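Local structure of 3-ketosteroid-delta4-5alpha-dehydrogenase (Rhodococcus jostii, 4AT2) at residues T309-V314 against M346-Q351; E407-H412 against E426-I431; L445-G450 against G484-G489. The protein probably uses its FAD to dehydrogenate the A ring of 3-ketosteroids, forming the double bond between carbons 4 and 5 during steroid breakdown. All coordinates share one frame; numbering follows the deposited sequence.

The three contacts follow one another along the chain. Contacts 1 and 3 are neighbours, their centres about 10 Å apart, because strands 309-313 and 444-452 pair in one antiparallel three-stranded sheet; Ala312 N lies 2.8 Å from Leu445 O, a probable hydrogen bond. Both touch the bound 4-androstene-3,17-dione: contact 1 places helix 340-350 behind the steroid-lining strand, and contact 3 holds residues at the 3-keto end, next to FAD. Contact 2 stands apart, its centre about 25 Å from that of contact 1 and about 31 Å from that of contact 3. It joins helix 401-413 to the loop before strand 435-439 and, like contact 1, touches the second subunit.

Contact 1 (T309-V314 against M346-Q351); sequences TEVAFV and MTLFHQ. With ASD (4-androstene-3-17-dione), chain B.
Val311 of strand 309-313 packs on Leu348 and Phe349 of helix 340-350, forming the close part of a buried apolar contact. With CG1 opposite its backbone N (chi1 -175°) and CG2 beside that N, Val311 turns both methyls to the helix: Val311 CG2 is 3.8 Å from Phe349 CE1, and Leu348 CD2 meets Val311 CG1 and CG2 at 4.0 Å each, the two side chains crossing nearly at right angles. Thr309 OG1 comes to the edge of the Phe349 ring, near its plane, 3.5 Å from Phe349 CZ. The same ring makes a cation-pi contact with Arg276. Packing is looser toward the strand's end, where Phe313 CE1 touches Thr347 CG2 at 4.2 Å; the hydroxyl of Thr347 is bonded instead to Tyr333 and to the backbone of Ile343. On the partly exposed far side of the helix, His350 ND1 is hydrogen-bonded to ND1 of His350 of the second subunit. The strand's other side faces the steroid: Ala312 CB lies 3.6 Å from C11 of the ligand, and Glu310 OE2 lies 3.7 Å from its C1. The helix thus backs an edge strand of a three-stranded antiparallel sheet whose alternate residues line the 3-ketosteroid pocket.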
loop_
_atom_site.group_PDB
_atom_site.type_symbol
_atom_site.label_atom_id
_atom_site.label_comp_id
_atom_site.label_asym_id
_atom_site.label_seq_id
_atom_site.Cartn_x
_atom_site.Cartn_y
_atom_site.Cartn_z
ATOM N N THR A 309 -4.157 -4.729 -4.582
ATOM C CA THR A 309 -5.251 -4.649 -5.554
ATOM C C THR A 309 -4.941 -5.388 -6.846
ATOM O O THR A 309 -3.883 -5.179 -7.450
ATOM C CB THR A 309 -5.578 -3.190 -5.944
ATOM O OG1 THR A 309 -4.407 -2.578 -6.492
ATOM C CG2 THR A 309 -6.012 -2.385 -4.733
ATOM N N GLU A 310 -5.885 -6.228 -7.268
ATOM C CA GLU A 310 -5.890 -6.747 -8.628
ATOM C C GLU A 310 -6.132 -5.563 -9.565
ATOM O O GLU A 310 -6.896 -4.648 -9.221
ATOM C CB GLU A 310 -7.004 -7.786 -8.793
ATOM C CG GLU A 310 -7.113 -8.378 -10.201
ATOM C CD GLU A 310 -7.953 -7.572 -11.200
ATOM O OE1 GLU A 310 -8.707 -6.648 -10.818
ATOM O OE2 GLU A 310 -7.874 -7.872 -12.414
ATOM N N VAL A 311 -5.493 -5.571 -10.734
ATOM C CA VAL A 311 -5.674 -4.495 -11.717
ATOM C C VAL A 311 -5.773 -5.097 -13.111
ATOM O O VAL A 311 -4.837 -5.737 -13.575
ATOM C CB VAL A 311 -4.520 -3.465 -11.687
ATOM C CG1 VAL A 311 -4.832 -2.318 -12.636
ATOM C CG2 VAL A 311 -4.275 -2.922 -10.275
ATOM N N ALA A 312 -6.906 -4.887 -13.769
ATOM C CA ALA A 312 -7.110 -5.344 -15.141
ATOM C C ALA A 312 -6.762 -4.206 -16.093
ATOM O O ALA A 312 -6.682 -3.058 -15.681
ATOM C CB ALA A 312 -8.548 -5.787 -15.339
ATOM N N PHE A 313 -6.567 -4.538 -17.365
ATOM C CA PHE A 313 -6.132 -3.584 -18.380
ATOM C C PHE A 313 -6.987 -3.907 -19.592
ATOM O O PHE A 313 -6.824 -4.970 -20.192
ATOM C CB PHE A 313 -4.641 -3.839 -18.655
ATOM C CG PHE A 313 -3.987 -2.844 -19.578
ATOM C CD1 PHE A 313 -3.907 -1.494 -19.241
ATOM C CD2 PHE A 313 -3.381 -3.275 -20.761
ATOM C CE1 PHE A 313 -3.267 -0.586 -20.078
ATOM C CE2 PHE A 313 -2.747 -2.374 -21.605
ATOM C CZ PHE A 313 -2.681 -1.029 -21.262
ATOM N N VAL A 314 -7.929 -3.022 -19.927
ATOM C CA VAL A 314 -9.015 -3.404 -20.838
ATOM C C VAL A 314 -8.673 -3.247 -22.322
ATOM O O VAL A 314 -9.289 -2.488 -23.066
ATOM C CB VAL A 314 -10.378 -2.767 -20.469
ATOM C CG1 VAL A 314 -10.927 -3.402 -19.190
ATOM C CG2 VAL A 314 -10.267 -1.252 -20.350
ATOM N N MET A 346 1.528 -2.768 -13.513
ATOM C CA MET A 346 2.700 -1.945 -13.814
ATOM C C MET A 346 2.270 -0.573 -14.334
ATOM O O MET A 346 2.869 0.457 -13.997
ATOM C CB MET A 346 3.621 -2.628 -14.827
ATOM C CG MET A 346 4.173 -3.981 -14.416
ATOM S SD MET A 346 5.127 -3.992 -12.880
ATOM C CE MET A 346 3.911 -4.558 -11.683
ATOM N N THR A 347 1.229 -0.570 -15.156
ATOM C CA THR A 347 0.737 0.665 -15.765
ATOM C C THR A 347 0.162 1.615 -14.712
ATOM O O THR A 347 0.566 2.771 -14.631
ATOM C CB THR A 347 -0.291 0.368 -16.876
ATOM O OG1 THR A 347 0.326 -0.480 -17.860
ATOM C CG2 THR A 347 -0.759 1.674 -17.551
ATOM N N LEU A 348 -0.770 1.112 -13.908
ATOM C CA LEU A 348 -1.409 1.935 -12.887
ATOM C C LEU A 348 -0.440 2.323 -11.785
ATOM O O LEU A 348 -0.383 3.487 -11.397
ATOM C CB LEU A 348 -2.605 1.203 -12.270
ATOM C CG LEU A 348 -3.322 1.937 -11.129
ATOM C CD1 LEU A 348 -3.948 3.231 -11.643
ATOM C CD2 LEU A 348 -4.390 1.021 -10.560
ATOM N N PHE A 349 0.326 1.351 -11.291
ATOM C CA PHE A 349 1.177 1.602 -10.126
ATOM C C PHE A 349 2.377 2.470 -10.486
ATOM O O PHE A 349 2.726 3.400 -9.738
ATOM C CB PHE A 349 1.724 0.300 -9.508
ATOM C CG PHE A 349 0.683 -0.634 -8.921
ATOM C CD1 PHE A 349 -0.658 -0.268 -8.771
ATOM C CD2 PHE A 349 1.087 -1.891 -8.478
ATOM C CE1 PHE A 349 -1.570 -1.163 -8.215
ATOM C CE2 PHE A 349 0.179 -2.791 -7.929
ATOM C CZ PHE A 349 -1.151 -2.422 -7.795
ATOM N N HIS A 350 3.036 2.154 -11.604
ATOM C CA HIS A 350 4.379 2.693 -11.847
ATOM C C HIS A 350 4.514 3.654 -12.987
ATOM O O HIS A 350 5.555 4.321 -13.098
ATOM C CB HIS A 350 5.388 1.555 -12.002
ATOM C CG HIS A 350 5.300 0.533 -10.906
ATOM N ND1 HIS A 350 5.304 0.874 -9.598
ATOM C CD2 HIS A 350 5.200 -0.856 -10.948
ATOM C CE1 HIS A 350 5.202 -0.233 -8.848
ATOM N NE2 HIS A 350 5.145 -1.292 -9.669
ATOM N N GLN A 351 3.484 3.729 -13.838
ATOM C CA GLN A 351 3.524 4.609 -15.016
ATOM C C GLN A 351 2.429 5.675 -15.009
ATOM O O GLN A 351 2.044 6.206 -16.078
ATOM C CB GLN A 351 3.488 3.808 -16.335
ATOM C CG GLN A 351 4.492 2.653 -16.430
ATOM C CD GLN A 351 5.945 3.054 -16.205
ATOM O OE1 GLN A 351 6.375 4.154 -16.570
ATOM N NE2 GLN A 351 6.714 2.152 -15.599
HETATM C C1 ASD B . -10.178 -10.644 -13.198
HETATM C C10 ASD B . -9.824 -10.958 -14.663
HETATM C C11 ASD B . -10.738 -8.668 -15.444
HETATM C C12 ASD B . -11.623 -7.845 -16.411
HETATM C C13 ASD B . -11.466 -8.348 -17.843
HETATM C C14 ASD B . -11.779 -9.843 -17.873
HETATM C C15 ASD B . -12.042 -10.178 -19.349
HETATM C C16 ASD B . -12.845 -8.968 -19.855
HETATM C C17 ASD B . -12.483 -7.891 -18.845
HETATM C C18 ASD B . -10.113 -7.940 -18.434
HETATM C C19 ASD B . -8.378 -10.543 -14.946
HETATM C C2 ASD B . -9.372 -11.453 -12.159
HETATM C C3 ASD B . -9.249 -12.912 -12.543
HETATM C C4 ASD B . -9.686 -13.345 -13.894
HETATM C C5 ASD B . -9.903 -12.459 -14.895
HETATM C C6 ASD B . -10.173 -13.018 -16.286
HETATM C C7 ASD B . -11.187 -12.181 -17.064
HETATM C C8 ASD B . -10.802 -10.702 -17.053
HETATM C C9 ASD B . -10.820 -10.207 -15.584
HETATM O O1 ASD B . -8.819 -13.736 -11.737
HETATM O O2 ASD B . -12.948 -6.758 -18.855
#

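Contact 2 (E407-H412 against E426-I431); sequences EVYNKH and EWVKPI
Tyr409 and Asn410, successive residues of helix 401-413, fasten the loop that leads to strand 435-439; the contact is a helix-to-loop packing in which one side-chain amide holds a backbone by two hydrogen bonds. Ahead of them, Val408 turns to the second subunit and packs on its Gly400. At chi1 178° the Tyr409 ring leaves the helix on the side away from its backbone N and reaches over to the loop, where Lys429 O approaches the ring edge, 3.5 Å from Tyr409 CE2. At the far end the buried phenol is bonded to Lys423 NZ and to a water, 2.6 Å from Tyr409 OH and in the plane of the ring. This water also donates toward Trp427 O and Lys429 O, although it has more acceptors near it than protons to give, so these links may be shared.

Asn410 lies where helix and loop come nearest, its CA 4.5 Å from that of Pro430. Its amide spans the backbone N-H and C=O of Ile431, which fixes which end is oxygen and which is nitrogen. The two bonds differ: Ile431 N reaches Asn410 OD1 at 2.8 Å from above the plane of the Asn410 carbonyl, whereas Asn410 ND2 lies 3.1 Å from Ile431 O, on an in-plane lone pair of that oxygen, though Ile431 O is tilted 24° out of the Asn410 amide plane. Beyond it the far side of the helix belongs to the dimer interface, with Lys411 NZ and His412 NE2 both hydrogen-bonded to Ala399 O of the second subunit.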
loop_
_atom_site.group_PDB
_atom_site.type_symbol
_atom_site.label_atom_id
_atom_site.label_comp_id
_atom_site.label_asym_id
_atom_site.label_seq_id
_atom_site.Cartn_x
_atom_site.Cartn_y
_atom_site.Cartn_z
ATOM N N GLU A 407 13.924 2.897 -32.265
ATOM C CA GLU A 407 15.226 2.618 -32.909
ATOM C C GLU A 407 15.992 1.534 -32.135
ATOM O O GLU A 407 16.495 0.573 -32.733
ATOM C CB GLU A 407 16.081 3.882 -33.027
ATOM C CG GLU A 407 15.674 4.797 -34.171
ATOM C CD GLU A 407 16.267 6.191 -34.056
ATOM O OE1 GLU A 407 17.185 6.409 -33.229
ATOM O OE2 GLU A 407 15.795 7.091 -34.796
ATOM N N VAL A 408 16.062 1.685 -30.816
ATOM C CA VAL A 408 16.811 0.745 -29.967
ATOM C C VAL A 408 16.095 -0.608 -29.957
ATOM O O VAL A 408 16.729 -1.661 -30.123
ATOM C CB VAL A 408 17.014 1.311 -28.541
ATOM C CG1 VAL A 408 17.653 0.273 -27.603
ATOM C CG2 VAL A 408 17.863 2.575 -28.604
ATOM N N TYR A 409 14.771 -0.581 -29.832
ATOM C CA TYR A 409 14.001 -1.818 -29.841
ATOM C C TYR A 409 14.239 -2.566 -31.141
ATOM O O TYR A 409 14.493 -3.775 -31.140
ATOM C CB TYR A 409 12.506 -1.533 -29.675
ATOM C CG TYR A 409 11.658 -2.787 -29.715
ATOM C CD1 TYR A 409 11.504 -3.575 -28.576
ATOM C CD2 TYR A 409 11.021 -3.187 -30.893
ATOM C CE1 TYR A 409 10.736 -4.730 -28.608
ATOM C CE2 TYR A 409 10.244 -4.337 -30.932
ATOM C CZ TYR A 409 10.108 -5.098 -29.783
ATOM O OH TYR A 409 9.350 -6.240 -29.805
ATOM N N ASN A 410 14.159 -1.838 -32.251
ATOM C CA ASN A 410 14.312 -2.459 -33.559
ATOM C C ASN A 410 15.704 -2.996 -33.820
ATOM O O ASN A 410 15.846 -4.021 -34.490
ATOM C CB ASN A 410 13.929 -1.489 -34.675
ATOM C CG ASN A 410 12.432 -1.369 -34.849
ATOM O OD1 ASN A 410 11.656 -2.008 -34.136
ATOM N ND2 ASN A 410 12.017 -0.560 -35.831
ATOM N N LYS A 411 16.729 -2.307 -33.321
ATOM C CA LYS A 411 18.106 -2.783 -33.526
ATOM C C LYS A 411 18.266 -4.185 -32.932
ATOM O O LYS A 411 18.801 -5.103 -33.569
ATOM C CB LYS A 411 19.106 -1.805 -32.892
ATOM C CG LYS A 411 20.555 -2.260 -32.983
ATOM C CD LYS A 411 21.502 -1.196 -32.442
ATOM C CE LYS A 411 21.600 -1.263 -30.929
ATOM N NZ LYS A 411 20.825 -0.183 -30.251
ATOM N N HIS A 412 17.764 -4.360 -31.719
ATOM C CA HIS A 412 17.851 -5.662 -31.058
ATOM C C HIS A 412 16.824 -6.627 -31.581
ATOM O O HIS A 412 17.092 -7.821 -31.693
ATOM C CB HIS A 412 17.758 -5.499 -29.551
ATOM C CG HIS A 412 18.913 -4.727 -28.969
ATOM N ND1 HIS A 412 20.130 -5.280 -28.774
ATOM C CD2 HIS A 412 19.016 -3.397 -28.577
ATOM C CE1 HIS A 412 20.968 -4.354 -28.256
ATOM N NE2 HIS A 412 20.291 -3.199 -28.140
ATOM N N GLU A 426 9.881 -15.250 -29.674
ATOM C CA GLU A 426 8.773 -15.520 -30.595
ATOM C C GLU A 426 7.902 -14.290 -30.883
ATOM O O GLU A 426 7.254 -14.206 -31.930
ATOM C CB GLU A 426 7.902 -16.669 -30.064
ATOM C CG GLU A 426 7.648 -16.636 -28.557
ATOM C CD GLU A 426 8.589 -17.543 -27.756
ATOM O OE1 GLU A 426 9.835 -17.416 -27.876
ATOM O OE2 GLU A 426 8.075 -18.392 -26.980
ATOM N N TRP A 427 7.868 -13.343 -29.939
ATOM C CA TRP A 427 7.081 -12.115 -30.107
ATOM C C TRP A 427 7.923 -10.917 -30.481
ATOM O O TRP A 427 7.413 -9.793 -30.556
ATOM C CB TRP A 427 6.331 -11.793 -28.817
ATOM C CG TRP A 427 5.325 -12.849 -28.447
ATOM C CD1 TRP A 427 5.330 -13.667 -27.323
ATOM C CD2 TRP A 427 4.143 -13.246 -29.211
ATOM N NE1 TRP A 427 4.249 -14.513 -27.332
ATOM C CE2 TRP A 427 3.498 -14.311 -28.445
ATOM C CE3 TRP A 427 3.566 -12.830 -30.415
ATOM C CZ2 TRP A 427 2.330 -14.926 -28.882
ATOM C CZ3 TRP A 427 2.389 -13.457 -30.840
ATOM C CH2 TRP A 427 1.794 -14.479 -30.091
ATOM N N VAL A 428 9.218 -11.126 -30.680
ATOM C CA VAL A 428 10.129 -10.009 -30.926
ATOM C C VAL A 428 10.471 -9.894 -32.409
ATOM O O VAL A 428 11.040 -10.813 -33.000
ATOM C CB VAL A 428 11.429 -10.174 -30.095
ATOM C CG1 VAL A 428 12.453 -9.114 -30.477
ATOM C CG2 VAL A 428 11.131 -10.086 -28.602
ATOM N N LYS A 429 10.131 -8.756 -33.011
ATOM C CA LYS A 429 10.568 -8.446 -34.369
ATOM C C LYS A 429 10.444 -6.941 -34.543
ATOM O O LYS A 429 9.706 -6.304 -33.781
ATOM C CB LYS A 429 9.749 -9.206 -35.420
ATOM C CG LYS A 429 8.278 -8.846 -35.458
ATOM C CD LYS A 429 7.622 -9.587 -36.616
ATOM C CE LYS A 429 6.143 -9.276 -36.724
ATOM N NZ LYS A 429 5.633 -10.008 -37.918
ATOM N N PRO A 430 11.181 -6.360 -35.501
ATOM C CA PRO A 430 11.117 -4.906 -35.624
ATOM C C PRO A 430 9.715 -4.381 -35.892
ATOM O O PRO A 430 8.905 -5.036 -36.563
ATOM C CB PRO A 430 12.029 -4.616 -36.822
ATOM C CG PRO A 430 13.017 -5.746 -36.804
ATOM C CD PRO A 430 12.203 -6.943 -36.395
ATOM N N ILE A 431 9.436 -3.213 -35.329
ATOM C CA ILE A 431 8.214 -2.492 -35.653
ATOM C C ILE A 431 8.392 -1.833 -37.011
ATOM O O ILE A 431 9.347 -1.068 -37.226
ATOM C CB ILE A 431 7.888 -1.431 -34.592
ATOM C CG1 ILE A 431 7.743 -2.087 -33.223
ATOM C CG2 ILE A 431 6.609 -0.680 -34.959
ATOM C CD1 ILE A 431 7.698 -1.087 -32.101
HETATM O O HOH W 1 7.701 -6.891 -31.743
#

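Contact 3 (L445-G450 against G484-G489); sequences LGFTLG and GGYASG. With ASD (4-androstene-3-17-dione), chain B.
Phe447 and Tyr486 meet beside the 3-keto end of the bound steroid. The phenol of Tyr486 donates to the ketone oxygen, with Tyr486 OH 2.7 Å from O1 of the ligand, and O1 lies at the edge of the tyrosine ring, in its plane. Gly489 N adds a weak bond to the same O1 at 3.4 Å, so two donors face the carbonyl and would be expected to polarise it. Next to them, Ser488 OG, hydrogen-bonded to Tyr339, lies 3.3 Å from C4 of the steroid.

Further out, Phe447 turns its edge to the Tyr486 ring face in an offset edge-to-face pair, centroids 5.7 Å apart and planes at 86°. Its CE2 also touches C2 of the steroid at 3.8 Å, so the edge of one ring meets both the tyrosine and the steroid. Leu449 supports the tyrosine farther back along its ring, CD1 and CD2 each 3.7 Å from Tyr486 CD1. With chi1 at -177° the Tyr486 ring is carried away from its own backbone N, toward Leu449 and Phe447, and it also rests against Glu310 of the neighbouring strand. FAD touches Phe447, Tyr486 and Gly489, placing this cluster at the flavin-facing 3-keto site of a ketosteroid dehydrogenase.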
loop_
_atom_site.group_PDB
_atom_site.type_symbol
_atom_site.label_atom_id
_atom_site.label_comp_id
_atom_site.label_asym_id
_atom_site.label_seq_id
_atom_site.Cartn_x
_atom_site.Cartn_y
_atom_site.Cartn_z
ATOM N N LEU A 445 -8.683 -0.876 -14.095
ATOM C CA LEU A 445 -9.697 -0.896 -13.039
ATOM C C LEU A 445 -9.402 -2.117 -12.200
ATOM O O LEU A 445 -8.741 -3.039 -12.667
ATOM C CB LEU A 445 -11.115 -0.955 -13.623
ATOM C CG LEU A 445 -11.575 -2.214 -14.366
ATOM C CD1 LEU A 445 -13.025 -2.033 -14.795
ATOM C CD2 LEU A 445 -10.697 -2.525 -15.576
ATOM N N GLY A 446 -9.857 -2.145 -10.958
ATOM C CA GLY A 446 -9.468 -3.283 -10.137
ATOM C C GLY A 446 -10.314 -3.560 -8.923
ATOM O O GLY A 446 -11.347 -2.920 -8.703
ATOM N N PHE A 447 -9.874 -4.549 -8.152
ATOM C CA PHE A 447 -10.572 -4.954 -6.937
ATOM C C PHE A 447 -9.559 -5.250 -5.827
ATOM O O PHE A 447 -8.360 -5.380 -6.092
ATOM C CB PHE A 447 -11.586 -6.108 -7.195
ATOM C CG PHE A 447 -10.980 -7.402 -7.698
ATOM C CD1 PHE A 447 -10.347 -8.289 -6.823
ATOM C CD2 PHE A 447 -11.122 -7.775 -9.035
ATOM C CE1 PHE A 447 -9.814 -9.498 -7.286
ATOM C CE2 PHE A 447 -10.602 -8.980 -9.496
ATOM C CZ PHE A 447 -9.941 -9.840 -8.622
ATOM N N THR A 448 -10.037 -5.303 -4.585
ATOM C CA THR A 448 -9.172 -5.356 -3.416
ATOM C C THR A 448 -8.808 -6.788 -3.041
ATOM O O THR A 448 -9.594 -7.712 -3.278
ATOM C CB THR A 448 -9.855 -4.672 -2.212
ATOM O OG1 THR A 448 -11.110 -5.322 -1.945
ATOM C CG2 THR A 448 -10.119 -3.204 -2.527
ATOM N N LEU A 449 -7.615 -6.956 -2.476
ATOM C CA LEU A 449 -7.070 -8.282 -2.117
ATOM C C LEU A 449 -6.738 -8.370 -0.636
ATOM O O LEU A 449 -6.461 -9.462 -0.123
ATOM C CB LEU A 449 -5.810 -8.603 -2.940
ATOM C CG LEU A 449 -5.977 -8.551 -4.472
ATOM C CD1 LEU A 449 -4.626 -8.680 -5.176
ATOM C CD2 LEU A 449 -6.968 -9.609 -4.971
ATOM N N GLY A 450 -6.777 -7.235 0.048
ATOM C CA GLY A 450 -6.430 -7.185 1.468
ATOM C C GLY A 450 -7.610 -7.506 2.353
ATOM O O GLY A 450 -8.762 -7.391 1.937
ATOM N N GLY A 484 0.268 -8.553 -2.980
ATOM C CA GLY A 484 0.582 -7.381 -3.812
ATOM C C GLY A 484 0.350 -7.709 -5.272
ATOM O O GLY A 484 -0.653 -7.288 -5.858
ATOM N N GLY A 485 1.249 -8.509 -5.847
ATOM C CA GLY A 485 1.010 -9.067 -7.178
ATOM C C GLY A 485 -0.224 -9.965 -7.204
ATOM O O GLY A 485 -0.650 -10.479 -6.165
ATOM N N TYR A 486 -0.781 -10.152 -8.398
ATOM C CA TYR A 486 -1.977 -10.961 -8.582
ATOM C C TYR A 486 -1.790 -11.930 -9.748
ATOM O O TYR A 486 -1.095 -11.625 -10.713
ATOM C CB TYR A 486 -3.205 -10.056 -8.831
ATOM C CG TYR A 486 -4.502 -10.827 -8.967
ATOM C CD1 TYR A 486 -5.207 -11.238 -7.831
ATOM C CD2 TYR A 486 -5.028 -11.159 -10.223
ATOM C CE1 TYR A 486 -6.382 -11.959 -7.942
ATOM C CE2 TYR A 486 -6.202 -11.896 -10.334
ATOM C CZ TYR A 486 -6.882 -12.280 -9.183
ATOM O OH TYR A 486 -8.044 -13.017 -9.253
ATOM N N ALA A 487 -2.436 -13.091 -9.663
ATOM C CA ALA A 487 -2.513 -14.019 -10.787
ATOM C C ALA A 487 -3.952 -14.483 -10.895
ATOM O O ALA A 487 -4.609 -14.719 -9.871
ATOM C CB ALA A 487 -1.566 -15.209 -10.592
ATOM N N SER A 488 -4.464 -14.593 -12.124
ATOM C CA SER A 488 -5.851 -15.041 -12.323
ATOM C C SER A 488 -6.060 -16.435 -11.742
ATOM O O SER A 488 -5.243 -17.355 -11.957
ATOM C CB SER A 488 -6.252 -15.043 -13.807
ATOM O OG SER A 488 -6.475 -13.725 -14.276
ATOM N N GLY A 489 -7.138 -16.577 -10.973
ATOM C CA GLY A 489 -7.443 -17.853 -10.329
ATOM C C GLY A 489 -7.097 -17.900 -8.856
ATOM O O GLY A 489 -7.511 -18.814 -8.157
HETATM C C1 ASD B . -10.178 -10.644 -13.198
HETATM C C10 ASD B . -9.824 -10.958 -14.663
HETATM C C11 ASD B . -10.738 -8.668 -15.444
HETATM C C12 ASD B . -11.623 -7.845 -16.411
HETATM C C13 ASD B . -11.466 -8.348 -17.843
HETATM C C14 ASD B . -11.779 -9.843 -17.873
HETATM C C15 ASD B . -12.042 -10.178 -19.349
HETATM C C16 ASD B . -12.845 -8.968 -19.855
HETATM C C17 ASD B . -12.483 -7.891 -18.845
HETATM C C18 ASD B . -10.113 -7.940 -18.434
HETATM C C19 ASD B . -8.378 -10.543 -14.946
HETATM C C2 ASD B . -9.372 -11.453 -12.159
HETATM C C3 ASD B . -9.249 -12.912 -12.543
HETATM C C4 ASD B . -9.686 -13.345 -13.894
HETATM C C5 ASD B . -9.903 -12.459 -14.895
HETATM C C6 ASD B . -10.173 -13.018 -16.286
HETATM C C7 ASD B . -11.187 -12.181 -17.064
HETATM C C8 ASD B . -10.802 -10.702 -17.053
HETATM C C9 ASD B . -10.820 -10.207 -15.584
HETATM O O1 ASD B . -8.819 -13.736 -11.737
HETATM O O2 ASD B . -12.948 -6.758 -18.855
#